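Local coordinates for protein Two-component system sensor histidine kinase (PDB 3OTT) that probably senses saccharides outside the cell through this propeller-bearing extracellular region and passes the signal on as a histidine kinase joined to a DNA-binding regulator, at residues L167-P172 and K176-P181; F136-R139 and N145-I148. One frame throughout, in Å; residues are numbered along the deposited sequence.

Contact 1 (L167-P172 and K176-P181); sequences LCRYIP and KFEGIP
Arg-169 and Glu-178 both set CG anti to the backbone N (chi1 176° in each), which sends the two chains side by side off the same face of the hairpin. A bend at chi3 then brings Arg-169 NH2 to Glu-178 OE1 at 3.0 Å in a salt bridge whose hydrogen bond is nearly straight; the carboxylate oxygen lies at the guanidinium edge, while the nitrogen comes from above the carboxylate plane. Beside this pair, Leu-167 CD2 touches Ile-180 CD1 at 3.9 Å. On the reverse face, Tyr-170 CD1 sits 3.5 Å from Phe-177 CZ, over one face of that ring near its rim, and Cys-168 SG approaches Phe-177 CD2 obliquely at 3.8 Å. An alanine in place of Phe-177 would probably open a gap beside Tyr-170 CD1, taking away the ring face it lies over, and leave Cys-168 SG only the beta carbon to touch on this strand. Arg-169 and Glu-178 exchange backbone hydrogen bonds in both directions, and a water joins Leu-167 N to Ile-180 O. This antiparallel hairpin forms the third and outermost strands of a four-stranded propeller blade: strand 159-163 flanks 166-171, Tyr-216 of strand 212-217 packs on Arg-169 and Ile-180, and Trp-116 meets Tyr-170 edge-to-face.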
ATOM      1  N   LEU B 167      20.319  14.862  23.699  1.00 18.99           N
ATOM      2  CA  LEU B 167      19.807  14.036  22.639  1.00 17.58           C
ATOM      3  C   LEU B 167      20.928  13.355  21.890  1.00 18.18           C
ATOM      4  O   LEU B 167      21.976  13.948  21.606  1.00 19.24           O
ATOM      5  CB  LEU B 167      19.045  14.914  21.678  1.00 17.19           C
ATOM      6  CG  LEU B 167      18.325  14.255  20.504  1.00 18.06           C
ATOM      7  CD1 LEU B 167      17.130  13.423  20.938  1.00 13.54           C
ATOM      8  CD2 LEU B 167      17.924  15.366  19.548  1.00 18.11           C
ATOM      9  N   CYS B 168      20.686  12.115  21.520  1.00 17.37           N
ATOM     10  CA  CYS B 168      21.602  11.405  20.734  1.00 18.08           C
ATOM     11  C   CYS B 168      20.838  10.480  19.807  1.00 19.01           C
ATOM     12  O   CYS B 168      19.617  10.341  19.903  1.00 18.00           O
ATOM     13  CB  CYS B 168      22.536  10.656  21.639  1.00 18.56           C
ATOM     14  SG  CYS B 168      21.816   9.303  22.513  1.00 20.92           S
ATOM     15  N   ARG B 169      21.578   9.844  18.915  1.00 19.87           N
ATOM     16  CA  ARG B 169      21.018   9.050  17.860  1.00 20.83           C
ATOM     17  C   ARG B 169      21.786   7.756  17.698  1.00 21.20           C
ATOM     18  O   ARG B 169      23.003   7.771  17.550  1.00 23.26           O
ATOM     19  CB  ARG B 169      21.059   9.821  16.544  1.00 20.40           C
ATOM     20  CG  ARG B 169      20.566   8.974  15.392  1.00 24.73           C
ATOM     21  CD  ARG B 169      20.435   9.753  14.097  1.00 30.49           C
ATOM     22  NE  ARG B 169      21.651  10.454  13.700  1.00 34.11           N
ATOM     23  CZ  ARG B 169      21.661  11.502  12.881  1.00 34.92           C
ATOM     24  NH1 ARG B 169      20.522  11.979  12.372  1.00 33.94           N
ATOM     25  NH2 ARG B 169      22.806  12.085  12.595  1.00 36.98           N
ATOM     26  N   TYR B 170      21.089   6.627  17.652  1.00 20.81           N
ATOM     27  CA  TYR B 170      21.802   5.349  17.514  1.00 20.79           C
ATOM     28  C   TYR B 170      22.552   5.161  16.190  1.00 20.37           C
ATOM     29  O   TYR B 170      22.033   5.483  15.111  1.00 19.44           O
ATOM     30  CB  TYR B 170      20.813   4.230  17.638  1.00 20.87           C
ATOM     31  CG  TYR B 170      21.392   2.864  17.723  1.00 21.20           C
ATOM     32  CD1 TYR B 170      22.452   2.575  18.577  1.00 21.42           C
ATOM     33  CD2 TYR B 170      20.844   1.846  16.969  1.00 20.49           C
ATOM     34  CE1 TYR B 170      22.947   1.262  18.656  1.00 27.04           C
ATOM     35  CE2 TYR B 170      21.294   0.552  17.067  1.00 22.46           C
ATOM     36  CZ  TYR B 170      22.341   0.252  17.891  1.00 24.15           C
ATOM     37  OH  TYR B 170      22.781  -1.064  17.946  1.00 27.22           O
ATOM     38  N   ILE B 171      23.742   4.586  16.297  1.00 21.38           N
ATOM     39  CA  ILE B 171      24.559   4.234  15.134  1.00 24.53           C
ATOM     40  C   ILE B 171      24.628   2.697  15.005  1.00 25.51           C
ATOM     41  O   ILE B 171      25.433   2.064  15.667  1.00 26.81           O
ATOM     42  CB  ILE B 171      25.986   4.834  15.235  1.00 25.52           C
ATOM     43  CG1 ILE B 171      25.915   6.306  15.701  1.00 24.83           C
ATOM     44  CG2 ILE B 171      26.728   4.645  13.888  1.00 24.66           C
ATOM     45  CD1 ILE B 171      27.344   6.981  16.142  1.00 31.43           C
ATOM     46  N   PRO B 172      23.767   2.092  14.185  1.00 26.11           N
ATOM     47  CA  PRO B 172      23.850   0.629  14.185  1.00 28.68           C
ATOM     48  C   PRO B 172      25.107   0.064  13.499  1.00 31.29           C
ATOM     49  O   PRO B 172      25.334  -1.120  13.596  1.00 32.86           O
ATOM     50  CB  PRO B 172      22.556   0.173  13.496  1.00 27.95           C
ATOM     51  CG  PRO B 172      22.185   1.347  12.562  1.00 27.36           C
ATOM     52  CD  PRO B 172      22.741   2.613  13.268  1.00 26.46           C
ATOM     53  N   LYS B 176      27.079   2.400  18.701  1.00 27.89           N
ATOM     54  CA  LYS B 176      27.271   3.530  19.578  1.00 26.82           C
ATOM     55  C   LYS B 176      26.221   4.639  19.361  1.00 24.60           C
ATOM     56  O   LYS B 176      25.356   4.530  18.529  1.00 22.80           O
ATOM     57  CB  LYS B 176      28.669   4.109  19.381  1.00 28.72           C
ATOM     58  CG  LYS B 176      29.795   3.238  19.861  1.00 33.28           C
ATOM     59  CD  LYS B 176      31.018   4.171  20.089  1.00 39.88           C
ATOM     60  CE  LYS B 176      32.359   3.384  20.153  1.00 43.49           C
ATOM     61  NZ  LYS B 176      32.403   2.539  21.384  1.00 48.25           N
ATOM     62  N   PHE B 177      26.325   5.728  20.094  1.00 23.78           N
ATOM     63  CA  PHE B 177      25.383   6.790  19.923  1.00 23.60           C
ATOM     64  C   PHE B 177      26.058   8.105  19.553  1.00 23.73           C
ATOM     65  O   PHE B 177      26.970   8.531  20.193  1.00 21.85           O
ATOM     66  CB  PHE B 177      24.518   6.952  21.193  1.00 21.76           C
ATOM     67  CG  PHE B 177      23.638   5.766  21.459  1.00 22.36           C
ATOM     68  CD1 PHE B 177      24.161   4.615  22.066  1.00 21.62           C
ATOM     69  CD2 PHE B 177      22.283   5.789  21.108  1.00 20.01           C
ATOM     70  CE1 PHE B 177      23.358   3.519  22.274  1.00 19.50           C
ATOM     71  CE2 PHE B 177      21.454   4.702  21.360  1.00 17.12           C
ATOM     72  CZ  PHE B 177      22.000   3.558  21.933  1.00 18.01           C
ATOM     73  N   GLU B 178      25.509   8.781  18.571  1.00 24.15           N
ATOM     74  CA  GLU B 178      26.039  10.076  18.193  1.00 26.29           C
ATOM     75  C   GLU B 178      25.227  11.190  18.898  1.00 24.70           C
ATOM     76  O   GLU B 178      24.001  11.229  18.747  1.00 24.56           O
ATOM     77  CB  GLU B 178      25.886  10.200  16.663  1.00 26.20           C
ATOM     78  CG  GLU B 178      26.315  11.562  16.144  1.00 32.99           C
ATOM     79  CD  GLU B 178      26.018  11.806  14.636  1.00 39.82           C
ATOM     80  OE1 GLU B 178      25.247  11.015  13.983  1.00 37.21           O
ATOM     81  OE2 GLU B 178      26.561  12.840  14.138  1.00 43.24           O
ATOM     82  N   GLY B 179      25.873  12.067  19.641  1.00 23.94           N
ATOM     83  CA  GLY B 179      25.207  13.242  20.248  1.00 24.60           C
ATOM     84  C   GLY B 179      24.663  14.268  19.244  1.00 25.64           C
ATOM     85  O   GLY B 179      25.173  14.371  18.114  1.00 24.73           O
ATOM     86  N   ILE B 180      23.602  14.988  19.633  1.00 25.00           N
ATOM     87  CA  ILE B 180      23.062  16.083  18.819  1.00 26.25           C
ATOM     88  C   ILE B 180      22.899  17.273  19.743  1.00 27.19           C
ATOM     89  O   ILE B 180      21.967  17.314  20.542  1.00 27.25           O
ATOM     90  CB  ILE B 180      21.685  15.779  18.155  1.00 25.26           C
ATOM     91  CG1 ILE B 180      21.804  14.647  17.180  1.00 25.58           C
ATOM     92  CG2 ILE B 180      21.143  17.004  17.411  1.00 24.25           C
ATOM     93  CD1 ILE B 180      20.488  13.890  17.047  1.00 26.58           C
ATOM     94  N   PRO B 181      23.829  18.228  19.655  1.00 28.21           N
ATOM     95  CA  PRO B 181      23.909  19.361  20.566  1.00 28.59           C
ATOM     96  C   PRO B 181      22.746  20.296  20.348  1.00 27.75           C
ATOM     97  O   PRO B 181      22.352  20.499  19.212  1.00 28.97           O
ATOM     98  CB  PRO B 181      25.232  20.076  20.143  1.00 29.97           C
ATOM     99  CG  PRO B 181      26.034  19.023  19.335  1.00 29.53           C
ATOM    100  CD  PRO B 181      24.910  18.245  18.640  1.00 30.10           C
TER
HETATM  101  O   HOH W   1      21.546  17.310  23.129  1.00 11.75           O

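Contact 2 (F136-R139 and N145-I148); sequences FDTR and NNTI
Asn-146 reaches across to the start of helix 138-141, where its side-chain oxygen makes the one hydrogen bond between the two segments. Thr-138 N donates to Asn-146 OD1 at 3.1 Å, a weak bond with an N-H...O angle of 132°. The amide is swung there by its first torsion, which places CG beside the backbone N and anti to the carbonyl carbon (chi1 -64°).

Van der Waals contacts gather round the same amide. Asp-137 CB lies 3.5 Å from Asn-146 OD1, and Thr-138 CB stands 3.8 Å from Asn-146 ND2. The threonine and asparagine side chains cross at about a right angle, with the amide against the beta carbon of Thr-138; the hydroxyl OG1 is hydrogen-bonded elsewhere, to Leu-143 O.

Side-chain-to-backbone bonds shape each segment: an N-cap in one, an Asx turn in the other. Asp-137 occupies the N-cap of the short helix: its OD2 accepts weakly from Arg-139 N at 3.5 Å, and its OD1 takes the N-H of Arg-140. The carboxylate thus serves two amides of the first turn and would be expected to interact favourably with the positive end of the helix dipole. In the other segment Asn-145 forms an Asx turn, with Thr-147 N bonded to Asn-145 OD1 at 2.8 Å, in the carbonyl plane and on a lone pair. These turns belong to the connection between consecutive beta-propeller blades, leading from outermost strand 133-136 of one into strand 148-153 of the next.

Further polar and apolar ties anchor the ends of the connection. Thr-147 OG1 is hydrogen-bonded to Leu-120 O, Asp-137 N donates to Asn-141 OD1, and Phe-136 packs on Leu-123 and Thr-125 of strand 122-127.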
ATOM      1  N   PHE B 136      22.442  -0.966  26.909  1.00 25.28           N
ATOM      2  CA  PHE B 136      23.240   0.077  26.299  1.00 26.46           C
ATOM      3  C   PHE B 136      23.615   1.066  27.339  1.00 27.86           C
ATOM      4  O   PHE B 136      22.769   1.510  28.132  1.00 28.30           O
ATOM      5  CB  PHE B 136      22.449   0.793  25.208  1.00 26.51           C
ATOM      6  CG  PHE B 136      22.152  -0.077  24.042  1.00 28.31           C
ATOM      7  CD1 PHE B 136      20.990  -0.851  24.018  1.00 26.42           C
ATOM      8  CD2 PHE B 136      23.074  -0.197  23.009  1.00 27.72           C
ATOM      9  CE1 PHE B 136      20.742  -1.708  22.989  1.00 26.70           C
ATOM     10  CE2 PHE B 136      22.808  -1.037  21.955  1.00 27.60           C
ATOM     11  CZ  PHE B 136      21.652  -1.783  21.942  1.00 29.37           C
ATOM     12  N   ASP B 137      24.878   1.466  27.345  1.00 29.53           N
ATOM     13  CA  ASP B 137      25.224   2.447  28.359  1.00 31.13           C
ATOM     14  C   ASP B 137      26.167   3.593  27.965  1.00 30.93           C
ATOM     15  O   ASP B 137      26.549   3.780  26.797  1.00 29.52           O
ATOM     16  CB  ASP B 137      25.651   1.739  29.662  1.00 32.23           C
ATOM     17  CG  ASP B 137      27.118   1.330  29.668  1.00 36.68           C
ATOM     18  OD1 ASP B 137      27.640   0.786  28.664  1.00 41.36           O
ATOM     19  OD2 ASP B 137      27.754   1.578  30.716  1.00 45.53           O
ATOM     20  N   THR B 138      26.514   4.346  28.994  1.00 31.77           N
ATOM     21  CA  THR B 138      27.417   5.494  28.928  1.00 33.10           C
ATOM     22  C   THR B 138      28.855   5.143  28.466  1.00 34.12           C
ATOM     23  O   THR B 138      29.367   5.695  27.512  1.00 34.05           O
ATOM     24  CB  THR B 138      27.315   6.216  30.308  1.00 32.86           C
ATOM     25  OG1 THR B 138      27.157   7.613  30.107  1.00 35.23           O
ATOM     26  CG2 THR B 138      28.457   5.927  31.229  1.00 32.64           C
ATOM     27  N   ARG B 139      29.464   4.174  29.126  1.00 36.30           N
ATOM     28  CA  ARG B 139      30.821   3.716  28.856  1.00 38.53           C
ATOM     29  C   ARG B 139      30.984   2.883  27.580  1.00 39.12           C
ATOM     30  O   ARG B 139      31.831   3.209  26.734  1.00 40.01           O
ATOM     31  CB  ARG B 139      31.308   2.935  30.065  1.00 39.57           C
ATOM     32  CG  ARG B 139      31.739   3.895  31.148  1.00 44.05           C
ATOM     33  CD  ARG B 139      31.681   3.356  32.580  1.00 51.79           C
ATOM     34  NE  ARG B 139      31.583   4.485  33.526  1.00 56.38           N
ATOM     35  CZ  ARG B 139      32.601   5.277  33.879  1.00 58.07           C
ATOM     36  NH1 ARG B 139      33.825   5.071  33.389  1.00 58.86           N
ATOM     37  NH2 ARG B 139      32.393   6.283  34.727  1.00 59.44           N
ATOM     38  N   ASN B 145      23.893  10.021  28.922  1.00 23.00           N
ATOM     39  CA  ASN B 145      23.439   9.751  30.295  1.00 23.05           C
ATOM     40  C   ASN B 145      22.637   8.425  30.239  1.00 22.07           C
ATOM     41  O   ASN B 145      22.205   8.042  29.175  1.00 21.51           O
ATOM     42  CB  ASN B 145      22.652  10.975  30.818  1.00 22.72           C
ATOM     43  CG  ASN B 145      22.379  10.931  32.314  1.00 27.11           C
ATOM     44  OD1 ASN B 145      21.484  10.209  32.758  1.00 31.52           O
ATOM     45  ND2 ASN B 145      23.118  11.719  33.100  1.00 25.81           N
ATOM     46  N   ASN B 146      22.555   7.680  31.341  1.00 21.62           N
ATOM     47  CA  ASN B 146      21.780   6.425  31.440  1.00 21.23           C
ATOM     48  C   ASN B 146      20.323   6.643  31.850  1.00 19.43           C
ATOM     49  O   ASN B 146      19.544   5.705  31.809  1.00 18.41           O
ATOM     50  CB  ASN B 146      22.425   5.486  32.478  1.00 21.83           C
ATOM     51  CG  ASN B 146      23.838   5.030  32.048  1.00 27.38           C
ATOM     52  OD1 ASN B 146      24.053   4.602  30.879  1.00 28.06           O
ATOM     53  ND2 ASN B 146      24.816   5.155  32.970  1.00 28.81           N
ATOM     54  N   THR B 147      19.967   7.862  32.269  1.00 17.58           N
ATOM     55  CA  THR B 147      18.563   8.210  32.506  1.00 15.91           C
ATOM     56  C   THR B 147      17.833   8.614  31.223  1.00 15.66           C
ATOM     57  O   THR B 147      18.064   9.703  30.704  1.00 15.66           O
ATOM     58  CB  THR B 147      18.422   9.275  33.583  1.00 15.56           C
ATOM     59  OG1 THR B 147      18.978   8.754  34.787  1.00 16.21           O
ATOM     60  CG2 THR B 147      16.936   9.583  33.892  1.00 17.57           C
ATOM     61  N   ILE B 148      16.927   7.749  30.754  1.00 14.43           N
ATOM     62  CA  ILE B 148      16.228   7.888  29.491  1.00 14.14           C
ATOM     63  C   ILE B 148      14.806   8.343  29.703  1.00 15.86           C
ATOM     64  O   ILE B 148      14.070   7.705  30.473  1.00 16.62           O
ATOM     65  CB  ILE B 148      16.140   6.518  28.783  1.00 13.81           C
ATOM     66  CG1 ILE B 148      17.490   5.800  28.791  1.00 13.43           C
ATOM     67  CG2 ILE B 148      15.625   6.668  27.340  1.00 13.14           C
ATOM     68  CD1 ILE B 148      18.667   6.614  28.175  1.00 15.39           C
TER

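In the fold
From the N terminus, the chain leaves the blade ending in strand 133-136 and reaches contact 2, which closes the loop carrying helix 138-141. It then runs through strands 148-153 and 159-163 of the next blade before contact 1 closes the tight turn between strands 166-171 and 176-180. The contacts follow in series, neither nested nor crossed, with centres about 11 Å apart. Phe-136 links them directly: its CD2 packs against Phe-177 CE1 at 3.8 Å. The backbone of Phe-177 is also hydrogen-bonded to Asn-141, so strand 176-180, outermost in its blade, is held to the connection arriving from the preceding blade.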